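Long-range contacts in haloalkane dehalogenase (PDB 4MJ3), which catalyses the hydrolytic removal of halide from haloalkanes, giving the corresponding alcohol, and adopts the alpha/beta hydrolase fold: residues 236-241 with 262-267; 145-150 with 251-256; 160-165 with 216-221; 67-72 with 293-298; 182-187 with 283-288. One frame throughout, in Å; residues are numbered along the deposited sequence. Where two conformers were deposited one is given.

Interaction 1. Residues 236-241 with 262-267; sequences GRFEKP and GHVPGA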
# COMPACT_ATOMS: atom_id res chain seq x y z
N GLY A 236 -16.41 -7.19 8.01
CA GLY A 236 -17.81 -6.90 8.26
C GLY A 236 -18.23 -6.94 9.72
O GLY A 236 -19.37 -6.61 10.05
N ARG A 237 -17.31 -7.38 10.59
CA ARG A 237 -17.51 -7.34 12.04
C ARG A 237 -16.57 -6.34 12.72
O ARG A 237 -16.55 -6.27 13.94
CB ARG A 237 -17.26 -8.73 12.63
CG ARG A 237 -18.15 -9.81 12.04
CD ARG A 237 -17.99 -11.15 12.77
NE ARG A 237 -16.71 -11.78 12.49
CZ ARG A 237 -16.46 -12.62 11.48
NH1 ARG A 237 -17.41 -12.97 10.62
NH2 ARG A 237 -15.24 -13.12 11.33
N PHE A 238 -15.81 -5.57 11.94
CA PHE A 238 -14.83 -4.62 12.49
C PHE A 238 -15.58 -3.36 12.93
O PHE A 238 -16.04 -2.58 12.09
CB PHE A 238 -13.75 -4.30 11.45
CG PHE A 238 -12.60 -3.48 11.98
CD1 PHE A 238 -11.55 -4.09 12.64
CD2 PHE A 238 -12.53 -2.13 11.73
CE1 PHE A 238 -10.47 -3.35 13.10
CE2 PHE A 238 -11.47 -1.37 12.22
CZ PHE A 238 -10.44 -1.98 12.89
N GLU A 239 -15.67 -3.16 14.24
CA GLU A 239 -16.46 -2.09 14.84
C GLU A 239 -15.64 -0.85 15.18
O GLU A 239 -16.21 0.20 15.54
CB GLU A 239 -17.11 -2.60 16.13
CG GLU A 239 -18.06 -3.76 15.92
CD GLU A 239 -19.40 -3.33 15.37
OE1 GLU A 239 -19.69 -2.12 15.33
OE2 GLU A 239 -20.18 -4.23 14.99
N LYS A 240 -14.33 -0.96 15.08
CA LYS A 240 -13.44 0.14 15.40
C LYS A 240 -13.43 1.16 14.25
O LYS A 240 -13.90 0.86 13.14
CB LYS A 240 -12.04 -0.36 15.75
CG LYS A 240 -11.97 -0.94 17.15
CD LYS A 240 -10.62 -1.56 17.48
CE LYS A 240 -10.46 -2.91 16.79
NZ LYS A 240 -9.18 -3.55 17.17
N PRO A 241 -12.93 2.36 14.52
CA PRO A 241 -13.07 3.44 13.52
C PRO A 241 -12.48 3.14 12.14
O PRO A 241 -11.34 2.69 12.01
CB PRO A 241 -12.36 4.63 14.18
CG PRO A 241 -12.54 4.38 15.63
CD PRO A 241 -12.38 2.89 15.79
N GLY A 262 -19.99 0.80 3.15
CA GLY A 262 -21.22 0.16 3.62
C GLY A 262 -21.00 -1.14 4.37
O GLY A 262 -21.81 -1.53 5.18
N HIS A 263 -19.87 -1.80 4.12
CA HIS A 263 -19.61 -3.12 4.68
C HIS A 263 -19.07 -3.11 6.11
O HIS A 263 -19.38 -3.99 6.91
CB HIS A 263 -18.59 -3.83 3.81
CG HIS A 263 -18.32 -5.25 4.22
ND1 HIS A 263 -19.31 -6.20 4.28
CD2 HIS A 263 -17.18 -5.88 4.60
CE1 HIS A 263 -18.80 -7.36 4.67
NE2 HIS A 263 -17.50 -7.19 4.87
N VAL A 264 -18.24 -2.11 6.43
CA VAL A 264 -17.53 -2.08 7.71
C VAL A 264 -18.36 -1.34 8.76
O VAL A 264 -18.63 -0.15 8.61
CB VAL A 264 -16.19 -1.36 7.56
CG1 VAL A 264 -15.40 -1.42 8.87
CG2 VAL A 264 -15.39 -1.99 6.43
N PRO A 265 -18.77 -2.05 9.83
CA PRO A 265 -19.65 -1.39 10.81
C PRO A 265 -19.01 -0.14 11.44
O PRO A 265 -19.71 0.83 11.71
CB PRO A 265 -19.90 -2.46 11.87
CG PRO A 265 -19.52 -3.75 11.24
CD PRO A 265 -18.59 -3.49 10.10
N GLY A 266 -17.70 -0.19 11.65
CA GLY A 266 -16.96 0.93 12.23
C GLY A 266 -16.88 2.18 11.35
O GLY A 266 -16.38 3.22 11.79
N ALA A 267 -17.33 2.08 10.10
CA ALA A 267 -17.47 3.27 9.25
C ALA A 267 -18.69 4.11 9.60
O ALA A 267 -18.75 5.29 9.26
CB ALA A 267 -17.52 2.86 7.79
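At the rim of the alpha/beta hydrolase sheet, F238 and P265 meet where the loop entering edge strand 242-244 touches the turn after helix 256-263. Segment 236-241 runs into that strand. Segment 262-267 is the end of the helix and the short 3-10 turn after it, and G266 bonds to F242 of the strand. One hydrogen bond joins the segments: G266 N donates to F238 O at 2.9 Å, in the carbonyl plane but bent, with an N-H...O angle of 146°. F238 O also lies 3.4 Å from P265 CD. The ring of P265 wedges into the loop, and its CG comes to 3.1 Å from G236 O. The E239 chain bends at chi2 (-78°), which lays its carboxylate across P265 CB. V264 CG1 comes in at the edge of the F238 ring, with the two side chains side by side. H263 offers a ring face to G236, whose CA sits 3.8 Å from the centroid of the H263 ring, a CH-pi contact. H263 NE2 is hydrogen-bonded to W232 O, and the W232 ring stacks on that of H263. K240 NZ is held by P137 O and F140 O. G266 CA also meets K240 O at 3.2 Å, a CA-H...O contact.

Interaction 2. Residues 145-150 with 251-256; sequences AANTML and PITGAA
T253 OG1 has two polar partners. It hydrogen-bonds to D250 OD2, and a water sits 2.9 Å from T253 OG1. The same water is 2.8 Å from N147 OD1. It can donate to both and so link the loops, though not to all the acceptors near it at once. The loops share no direct hydrogen bond. A chi1 of 66° turns the T253 hydroxyl to the N147 side, where OG1 lies 3.3 Å from N147 CA and 3.5 Å from N147 CB. The two side chains cross at about a right angle. T253 CG2 rests 3.7 Å from N147 O. These loops follow strands 140-145 and 242-244 of the alpha/beta hydrolase sheet. N147 ND2 is held by S247 OG and H280 O, and T148 OG1 bonds to D123 O, so the first loop is also tied to its neighbours. Further along, A256 CB lies 3.8 Å from T148 O, which is buried without a hydrogen-bond partner. The approach of selenomethionine M149 to A256 is doubtful. D250 and H280 are probably the acid and histidine of the family's catalytic triad. T253 and N147, bonded to them, would then be second-shell residues that help to position both.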
# COMPACT_ATOMS: atom_id res chain seq x y z
N ALA A 145 -8.98 3.88 4.54
CA ALA A 145 -8.90 3.28 3.21
C ALA A 145 -8.99 4.38 2.17
O ALA A 145 -9.94 5.18 2.19
CB ALA A 145 -10.02 2.28 3.00
N ALA A 146 -8.05 4.41 1.25
CA ALA A 146 -8.01 5.42 0.20
C ALA A 146 -7.64 4.78 -1.13
O ALA A 146 -6.50 4.35 -1.32
CB ALA A 146 -7.00 6.50 0.55
N ASN A 147 -8.60 4.76 -2.06
CA ASN A 147 -8.36 4.22 -3.40
C ASN A 147 -7.81 2.81 -3.32
O ASN A 147 -6.69 2.52 -3.79
CB ASN A 147 -7.44 5.14 -4.21
CG ASN A 147 -8.06 6.49 -4.49
OD1 ASN A 147 -9.23 6.73 -4.20
ND2 ASN A 147 -7.26 7.37 -5.09
N THR A 148 -8.63 1.94 -2.74
CA THR A 148 -8.25 0.56 -2.54
C THR A 148 -9.52 -0.29 -2.43
O THR A 148 -10.63 0.24 -2.58
CB THR A 148 -7.36 0.42 -1.28
OG1 THR A 148 -6.80 -0.90 -1.24
CG2 THR A 148 -8.14 0.70 -0.01
N MSE A 149 -9.35 -1.58 -2.18
CA MSE A 149 -10.48 -2.52 -1.97
C MSE A 149 -9.95 -3.81 -1.43
O MSE A 149 -8.73 -4.01 -1.32
CB MSE A 149 -11.29 -2.88 -3.21
CG MSE A 149 -12.79 -2.58 -3.02
SE MSE A 149 -13.96 -3.44 -1.67
CE MSE A 149 -15.06 -4.36 -3.01
N LEU A 150 -10.87 -4.72 -1.11
CA LEU A 150 -10.54 -6.09 -0.72
C LEU A 150 -11.37 -7.03 -1.58
O LEU A 150 -12.45 -7.46 -1.17
CB LEU A 150 -10.78 -6.34 0.76
CG LEU A 150 -10.46 -7.75 1.29
CD1 LEU A 150 -9.07 -8.22 0.87
CD2 LEU A 150 -10.57 -7.83 2.80
N PRO A 251 -10.80 6.14 -11.63
CA PRO A 251 -11.73 5.15 -12.19
C PRO A 251 -11.47 3.71 -11.77
O PRO A 251 -12.40 2.90 -11.77
CB PRO A 251 -11.53 5.27 -13.70
CG PRO A 251 -10.88 6.57 -13.92
CD PRO A 251 -10.12 6.92 -12.67
N ILE A 252 -10.21 3.38 -11.45
CA ILE A 252 -9.88 2.02 -11.05
C ILE A 252 -10.57 1.57 -9.76
O ILE A 252 -11.05 0.45 -9.68
CB ILE A 252 -8.36 1.79 -10.94
CG1 ILE A 252 -7.74 1.95 -12.34
CG2 ILE A 252 -8.05 0.39 -10.41
CD1 ILE A 252 -6.23 1.96 -12.35
N THR A 253 -10.65 2.45 -8.76
CA THR A 253 -11.16 2.08 -7.44
C THR A 253 -12.46 2.78 -7.04
O THR A 253 -12.98 2.51 -5.97
CB THR A 253 -10.11 2.38 -6.35
OG1 THR A 253 -9.90 3.81 -6.26
CG2 THR A 253 -8.79 1.71 -6.67
N GLY A 254 -12.92 3.76 -7.83
CA GLY A 254 -14.06 4.56 -7.42
C GLY A 254 -15.30 3.77 -7.05
O GLY A 254 -15.98 4.10 -6.08
N ALA A 255 -15.59 2.71 -7.80
CA ALA A 255 -16.80 1.92 -7.56
C ALA A 255 -16.75 1.17 -6.24
O ALA A 255 -17.78 0.77 -5.69
CB ALA A 255 -17.02 0.94 -8.71
N ALA A 256 -15.54 0.90 -5.77
CA ALA A 256 -15.32 0.17 -4.53
C ALA A 256 -15.67 0.99 -3.28
O ALA A 256 -15.93 0.43 -2.23
CB ALA A 256 -13.88 -0.27 -4.46
O HOH W 1 -11.35 6.27 -6.04

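Interaction 3. Residues 160-165 with 216-221; sequences AFLAWQ and VPISPD
F161 and V216 make the closest contact between these segments, meeting from opposite directions. The far end of the F161 ring does the touching. Its CZ is 3.5 Å from V216 CG2 and also 3.5 Å from V216 CB. F161 CE1 lies 3.6 Å from V216 CG2. The methyl stands oblique to the ring plane. On the neighbouring ring atom, F161 CE2 meets I218 CG2 at 4.0 Å, with the I218 chain crossing the phenylalanine at about a right angle. F161 has CG anti to the backbone N (chi1 173°), and this swings the ring out from its helix toward the loop. At I218 the first torsion is 65°, which carries CD1 past the ring to L162 and Q165. There CD1 of I218 is 4.4 Å from L162 CD2 and 4.2 Å from Q165 NE2. Both segments lie in the cap of this alpha/beta hydrolase, inserted in sequence between strands 140-145 and 242-244. Helix 159-170 supplies one side, and the loop from helix 207-211 to helix 225-235 supplies the other. No hydrogen bond crosses directly between the two segments. Just outside, Q165 NE2 bonds to P213 O, earlier in that loop, which fixes the amide beside I218. The W164 ring receives F161 CE1 at its edge, in plane. L162 leans on H156, and I218 on P157. Further out, P217 packs on N228 and P220 on R229, both of helix 225-235.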
# COMPACT_ATOMS: atom_id res chain seq x y z
N ALA A 160 -11.64 -0.28 -16.07
CA ALA A 160 -10.45 0.52 -15.81
C ALA A 160 -9.32 -0.36 -15.25
O ALA A 160 -8.18 -0.29 -15.72
CB ALA A 160 -10.77 1.64 -14.86
N PHE A 161 -9.66 -1.22 -14.29
CA PHE A 161 -8.66 -2.17 -13.82
C PHE A 161 -8.17 -3.08 -14.94
O PHE A 161 -6.96 -3.30 -15.09
CB PHE A 161 -9.15 -3.04 -12.66
CG PHE A 161 -8.16 -4.11 -12.33
CD1 PHE A 161 -7.01 -3.81 -11.62
CD2 PHE A 161 -8.31 -5.39 -12.84
CE1 PHE A 161 -6.04 -4.77 -11.39
CE2 PHE A 161 -7.34 -6.37 -12.60
CZ PHE A 161 -6.22 -6.05 -11.87
N LEU A 162 -9.08 -3.63 -15.76
CA LEU A 162 -8.65 -4.53 -16.83
C LEU A 162 -7.70 -3.89 -17.84
O LEU A 162 -6.78 -4.53 -18.36
CB LEU A 162 -9.87 -5.15 -17.55
CG LEU A 162 -10.69 -6.09 -16.66
CD1 LEU A 162 -11.96 -6.52 -17.38
CD2 LEU A 162 -9.87 -7.32 -16.26
N ALA A 163 -7.91 -2.61 -18.12
CA ALA A 163 -7.03 -1.88 -19.05
C ALA A 163 -5.63 -1.75 -18.45
O ALA A 163 -4.61 -1.93 -19.14
CB ALA A 163 -7.60 -0.52 -19.35
N TRP A 164 -5.58 -1.43 -17.17
CA TRP A 164 -4.29 -1.38 -16.44
C TRP A 164 -3.64 -2.76 -16.45
O TRP A 164 -2.45 -2.91 -16.78
CB TRP A 164 -4.46 -0.83 -15.01
CG TRP A 164 -3.41 -1.37 -14.08
CD1 TRP A 164 -3.61 -2.27 -13.07
CD2 TRP A 164 -2.00 -1.17 -14.16
NE1 TRP A 164 -2.42 -2.57 -12.46
CE2 TRP A 164 -1.41 -1.93 -13.13
CE3 TRP A 164 -1.16 -0.38 -14.98
CZ2 TRP A 164 -0.04 -1.96 -12.92
CZ3 TRP A 164 0.20 -0.42 -14.76
CH2 TRP A 164 0.74 -1.19 -13.74
N GLN A 165 -4.41 -3.79 -16.12
CA GLN A 165 -3.85 -5.14 -16.06
C GLN A 165 -3.20 -5.52 -17.39
O GLN A 165 -2.05 -5.99 -17.44
CB GLN A 165 -4.94 -6.16 -15.67
CG GLN A 165 -4.37 -7.53 -15.36
CD GLN A 165 -5.45 -8.56 -15.18
OE1 GLN A 165 -6.26 -8.79 -16.08
NE2 GLN A 165 -5.46 -9.21 -14.02
N VAL A 216 -4.60 -9.93 -8.56
CA VAL A 216 -5.86 -9.31 -8.16
C VAL A 216 -6.98 -10.32 -8.44
O VAL A 216 -7.15 -10.75 -9.57
CB VAL A 216 -6.15 -8.01 -8.93
CG1 VAL A 216 -7.53 -7.45 -8.52
CG2 VAL A 216 -5.07 -6.98 -8.68
N PRO A 217 -7.73 -10.71 -7.40
CA PRO A 217 -8.78 -11.68 -7.68
C PRO A 217 -9.91 -11.10 -8.51
O PRO A 217 -10.52 -10.11 -8.12
CB PRO A 217 -9.28 -12.07 -6.30
CG PRO A 217 -8.15 -11.77 -5.39
CD PRO A 217 -7.53 -10.53 -5.96
N ILE A 218 -10.17 -11.70 -9.66
CA ILE A 218 -11.22 -11.23 -10.57
C ILE A 218 -12.18 -12.35 -10.94
O ILE A 218 -13.07 -12.15 -11.76
CB ILE A 218 -10.63 -10.57 -11.84
CG1 ILE A 218 -9.86 -11.58 -12.70
CG2 ILE A 218 -9.73 -9.39 -11.45
CD1 ILE A 218 -9.30 -11.00 -13.98
N SER A 219 -11.98 -13.52 -10.34
CA SER A 219 -12.84 -14.67 -10.54
C SER A 219 -12.81 -15.52 -9.28
O SER A 219 -11.83 -15.48 -8.55
CB SER A 219 -12.29 -15.47 -11.73
OG SER A 219 -12.72 -16.81 -11.71
N PRO A 220 -13.88 -16.30 -9.01
CA PRO A 220 -13.95 -17.02 -7.74
C PRO A 220 -13.08 -18.28 -7.64
O PRO A 220 -13.10 -18.94 -6.61
CB PRO A 220 -15.43 -17.33 -7.59
CG PRO A 220 -15.95 -17.37 -8.98
CD PRO A 220 -15.16 -16.35 -9.74
N ASP A 221 -12.32 -18.60 -8.67
CA ASP A 221 -11.34 -19.69 -8.59
C ASP A 221 -9.94 -19.15 -8.29
O ASP A 221 -8.95 -19.87 -8.41
CB ASP A 221 -11.36 -20.50 -9.89
CG ASP A 221 -10.94 -19.71 -11.09
OD1 ASP A 221 -11.01 -18.47 -11.05
OD2 ASP A 221 -10.49 -20.31 -12.09

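Interaction 4. Residues 67-72 with 293-298; sequences PVLVEA and AVVTFV
V295 of the last helix, 282-300, reaches across to V68 and L69 of helix 66-71 and to A72 just after it. Both helices pack beside the central sheet of the alpha/beta hydrolase fold. Starting at V295, its CB stands 4.3 Å from A72 CB. Its first methyl, CG1, is anti to the backbone N (chi1 172°) and lies 3.8 Å from A72 CB. The second, CG2, points at the neighbouring helix and does most of the work. It comes to 3.6 Å from A72 CB and 4.1 Å from L69 CD2, and also reaches V68 CG1 at 4.4 Å. The side chains of L69 and V295 slide past each other in opposite directions. The local helix axes run 10.1 Å apart at closest and cross at -31°, so the helices are roughly parallel. No hydrogen bond passes between the segments, whose touching side chains are all apolar. Toward the sheet, V294 rests on V120 of strand 117-121. L69 packs on L74 of the loop that follows its own helix. At the other end A72 O accepts a hydrogen bond from R299 NH2, one turn past V295. The contact closes with L69 CD2 against V294 CG1, 4.0 Å apart.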
# COMPACT_ATOMS: atom_id res chain seq x y z
N PRO A 67 5.70 14.25 7.03
CA PRO A 67 5.94 15.42 7.87
C PRO A 67 4.70 15.96 8.57
O PRO A 67 4.79 16.43 9.69
CB PRO A 67 6.51 16.45 6.90
CG PRO A 67 7.11 15.64 5.80
CD PRO A 67 6.17 14.48 5.65
N VAL A 68 3.55 15.87 7.93
CA VAL A 68 2.27 16.31 8.52
C VAL A 68 1.91 15.43 9.73
O VAL A 68 1.56 15.93 10.79
CB VAL A 68 1.13 16.24 7.49
CG1 VAL A 68 -0.21 16.58 8.12
CG2 VAL A 68 1.42 17.18 6.32
N LEU A 69 2.08 14.13 9.58
CA LEU A 69 1.77 13.18 10.64
C LEU A 69 2.72 13.40 11.83
O LEU A 69 2.29 13.44 12.97
CB LEU A 69 1.87 11.74 10.11
CG LEU A 69 0.88 11.40 8.99
CD1 LEU A 69 1.21 10.05 8.39
CD2 LEU A 69 -0.57 11.43 9.46
N VAL A 70 4.00 13.58 11.53
CA VAL A 70 5.01 13.80 12.56
C VAL A 70 4.77 15.11 13.31
O VAL A 70 4.87 15.15 14.54
CB VAL A 70 6.42 13.79 11.93
CG1 VAL A 70 7.47 14.32 12.91
CG2 VAL A 70 6.77 12.38 11.46
N GLU A 71 4.45 16.18 12.59
CA GLU A 71 4.19 17.48 13.23
C GLU A 71 2.96 17.39 14.15
O GLU A 71 2.90 18.08 15.17
CB GLU A 71 4.00 18.56 12.18
CG GLU A 71 3.96 19.97 12.76
CD GLU A 71 2.59 20.45 13.22
OE1 GLU A 71 1.56 19.76 13.05
OE2 GLU A 71 2.59 21.57 13.77
N ALA A 72 2.01 16.53 13.80
CA ALA A 72 0.81 16.31 14.61
C ALA A 72 1.06 15.44 15.83
O ALA A 72 0.14 15.18 16.60
CB ALA A 72 -0.29 15.69 13.75
N ALA A 293 -6.56 14.87 6.83
CA ALA A 293 -7.76 14.06 7.09
C ALA A 293 -7.46 12.93 8.09
O ALA A 293 -8.27 12.66 8.97
CB ALA A 293 -8.33 13.50 5.81
N VAL A 294 -6.29 12.30 7.97
CA VAL A 294 -5.89 11.25 8.91
C VAL A 294 -5.71 11.80 10.33
O VAL A 294 -6.20 11.19 11.28
CB VAL A 294 -4.59 10.54 8.45
CG1 VAL A 294 -4.09 9.61 9.53
CG2 VAL A 294 -4.84 9.79 7.15
N VAL A 295 -5.08 12.97 10.45
CA VAL A 295 -4.87 13.58 11.76
C VAL A 295 -6.22 13.89 12.40
O VAL A 295 -6.45 13.56 13.55
CB VAL A 295 -4.02 14.86 11.68
CG1 VAL A 295 -4.00 15.57 13.03
CG2 VAL A 295 -2.61 14.53 11.22
N THR A 296 -7.11 14.50 11.63
CA THR A 296 -8.45 14.85 12.12
C THR A 296 -9.20 13.61 12.63
O THR A 296 -9.81 13.64 13.71
CB THR A 296 -9.25 15.57 11.01
OG1 THR A 296 -8.64 16.84 10.76
CG2 THR A 296 -10.72 15.76 11.39
N PHE A 297 -9.13 12.53 11.85
CA PHE A 297 -9.75 11.25 12.18
C PHE A 297 -9.18 10.59 13.43
O PHE A 297 -9.93 10.11 14.28
CB PHE A 297 -9.61 10.34 10.95
CG PHE A 297 -9.97 8.90 11.17
CD1 PHE A 297 -11.28 8.52 11.38
CD2 PHE A 297 -9.00 7.93 11.04
CE1 PHE A 297 -11.60 7.17 11.52
CE2 PHE A 297 -9.31 6.57 11.16
CZ PHE A 297 -10.61 6.20 11.40
N VAL A 298 -7.86 10.62 13.58
CA VAL A 298 -7.20 10.12 14.77
C VAL A 298 -7.64 10.91 15.99
O VAL A 298 -8.03 10.33 17.01
CB VAL A 298 -5.65 10.15 14.65
CG1 VAL A 298 -4.99 9.86 15.99
CG2 VAL A 298 -5.21 9.13 13.62

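Interaction 5. Residues 182-187 with 283-288; sequences GGSLST and QEDKGR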
# COMPACT_ATOMS: atom_id res chain seq x y z
N GLY A 182 1.09 8.31 -14.69
CA GLY A 182 -0.13 7.95 -15.40
C GLY A 182 -1.36 7.99 -14.53
O GLY A 182 -2.43 8.35 -15.00
N GLY A 183 -1.19 7.65 -13.24
CA GLY A 183 -2.28 7.60 -12.30
C GLY A 183 -2.37 8.78 -11.37
O GLY A 183 -3.02 8.69 -10.31
N SER A 184 -1.69 9.88 -11.74
CA SER A 184 -1.71 11.13 -10.97
C SER A 184 -2.26 12.24 -11.88
O SER A 184 -2.02 12.23 -13.11
CB SER A 184 -0.30 11.49 -10.51
OG SER A 184 0.31 10.47 -9.72
N LEU A 185 -3.01 13.18 -11.31
CA LEU A 185 -3.43 14.38 -12.05
C LEU A 185 -2.31 15.40 -12.19
O LEU A 185 -2.23 16.11 -13.19
CB LEU A 185 -4.60 15.07 -11.38
CG LEU A 185 -5.88 14.26 -11.24
CD1 LEU A 185 -7.00 15.15 -10.70
CD2 LEU A 185 -6.29 13.62 -12.55
N SER A 186 -1.42 15.47 -11.21
CA SER A 186 -0.30 16.39 -11.30
C SER A 186 0.74 15.82 -12.27
O SER A 186 0.78 14.63 -12.52
CB SER A 186 0.27 16.68 -9.91
OG SER A 186 0.70 15.54 -9.27
N THR A 187 1.56 16.69 -12.85
CA THR A 187 2.67 16.23 -13.68
C THR A 187 3.87 15.99 -12.78
O THR A 187 4.41 16.93 -12.19
CB THR A 187 3.03 17.25 -14.77
OG1 THR A 187 1.91 17.46 -15.62
CG2 THR A 187 4.20 16.74 -15.61
N GLN A 283 -1.71 10.34 -2.97
CA GLN A 283 -0.65 10.83 -2.10
C GLN A 283 0.30 11.76 -2.85
O GLN A 283 0.96 12.59 -2.23
CB GLN A 283 0.14 9.68 -1.47
CG GLN A 283 -0.71 8.57 -0.86
CD GLN A 283 -0.93 7.40 -1.80
OE1 GLN A 283 -1.16 7.59 -3.00
NE2 GLN A 283 -0.89 6.19 -1.26
N GLU A 284 0.40 11.61 -4.17
CA GLU A 284 1.20 12.51 -5.01
C GLU A 284 0.50 13.82 -5.28
O GLU A 284 1.14 14.86 -5.30
CB GLU A 284 1.53 11.91 -6.37
CG GLU A 284 2.64 10.89 -6.37
CD GLU A 284 4.01 11.45 -6.00
OE1 GLU A 284 4.29 12.68 -6.04
OE2 GLU A 284 4.83 10.61 -5.62
N ASP A 285 -0.80 13.77 -5.51
CA ASP A 285 -1.57 14.94 -5.87
C ASP A 285 -1.98 15.79 -4.67
O ASP A 285 -1.97 17.01 -4.75
CB ASP A 285 -2.84 14.51 -6.63
CG ASP A 285 -2.53 13.94 -8.01
OD1 ASP A 285 -1.47 14.26 -8.59
OD2 ASP A 285 -3.37 13.17 -8.55
N LYS A 286 -2.38 15.12 -3.59
CA LYS A 286 -2.99 15.79 -2.44
C LYS A 286 -2.56 15.11 -1.12
O LYS A 286 -3.37 14.88 -0.23
CB LYS A 286 -4.53 15.76 -2.57
CG LYS A 286 -5.10 16.51 -3.78
CD LYS A 286 -4.94 18.02 -3.63
CE LYS A 286 -5.36 18.75 -4.89
NZ LYS A 286 -5.35 20.21 -4.66
N GLY A 287 -1.27 14.84 -1.00
CA GLY A 287 -0.72 14.15 0.16
C GLY A 287 -0.94 14.90 1.47
O GLY A 287 -1.36 14.31 2.47
N ARG A 288 -0.68 16.20 1.47
CA ARG A 288 -0.94 16.99 2.66
C ARG A 288 -2.41 16.92 3.09
O ARG A 288 -2.71 16.78 4.27
CB ARG A 288 -0.54 18.44 2.47
CG ARG A 288 -0.78 19.25 3.72
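D285 forms the tight centre of this contact with the backbone N-H groups of L185 and S186 and with S186 OG, while S184 and the L185 side chain meet helix 282-300 more loosely. The D285 carboxylate takes three hydrogen bonds from the loop. L185 N donates to D285 OD2 at 2.8 Å, on the syn side and 20° out of the carboxylate plane. S186 N donates to D285 OD1 at 2.9 Å, but from well above that plane, 44° out of it. S186 OG also donates to D285 OD1, at 2.6 Å and nearly along the C-O axis. S186 can do both because a chi1 of 59° folds OG back near its own N-H. G279 N adds a further bond to D285 OD2. With four donors around it, the carboxylate is probably kept ionised. The contact joins the two parts of the alpha/beta hydrolase: the loop between helices 176-182 and 190-197 belongs to the cap, and helix 282-300 to the core. The looser flank lies at S184, whose OG is 3.8 Å from E284 CB and bonds instead to V180 O. E284 likewise turns its acid end elsewhere, to a salt bridge with R63 and a hydrogen bond with Y196. On the solvent side L185 is exposed. Its CB stays 3.6 Å from D285 OD2, and its side chain crosses the aspartate at about a right angle.

Interactions 4 and 5 share helix 282-300, and V68 CG2 touches R288 CG at 4.0 Å between them. The same helix reaches interaction 1, where F297 CZ lies 3.6 Å from P241 O. Interactions 2 and 3 have centres about 13 Å apart and meet at P251 O and A160 CB, 3.7 Å, so the core loop touches the cap there. Interactions 3 and 4 lie on opposite sides of the chain's centre, their centres about 33 Å apart. Interaction 2 sits beside D123 after strand 117-121, D250 after strand 242-244 and H280 just before helix 282-300, consistent with the nucleophile, acid and histidine of the family's catalytic triad. The centre of interaction 5 is about 16 Å from that of interaction 2.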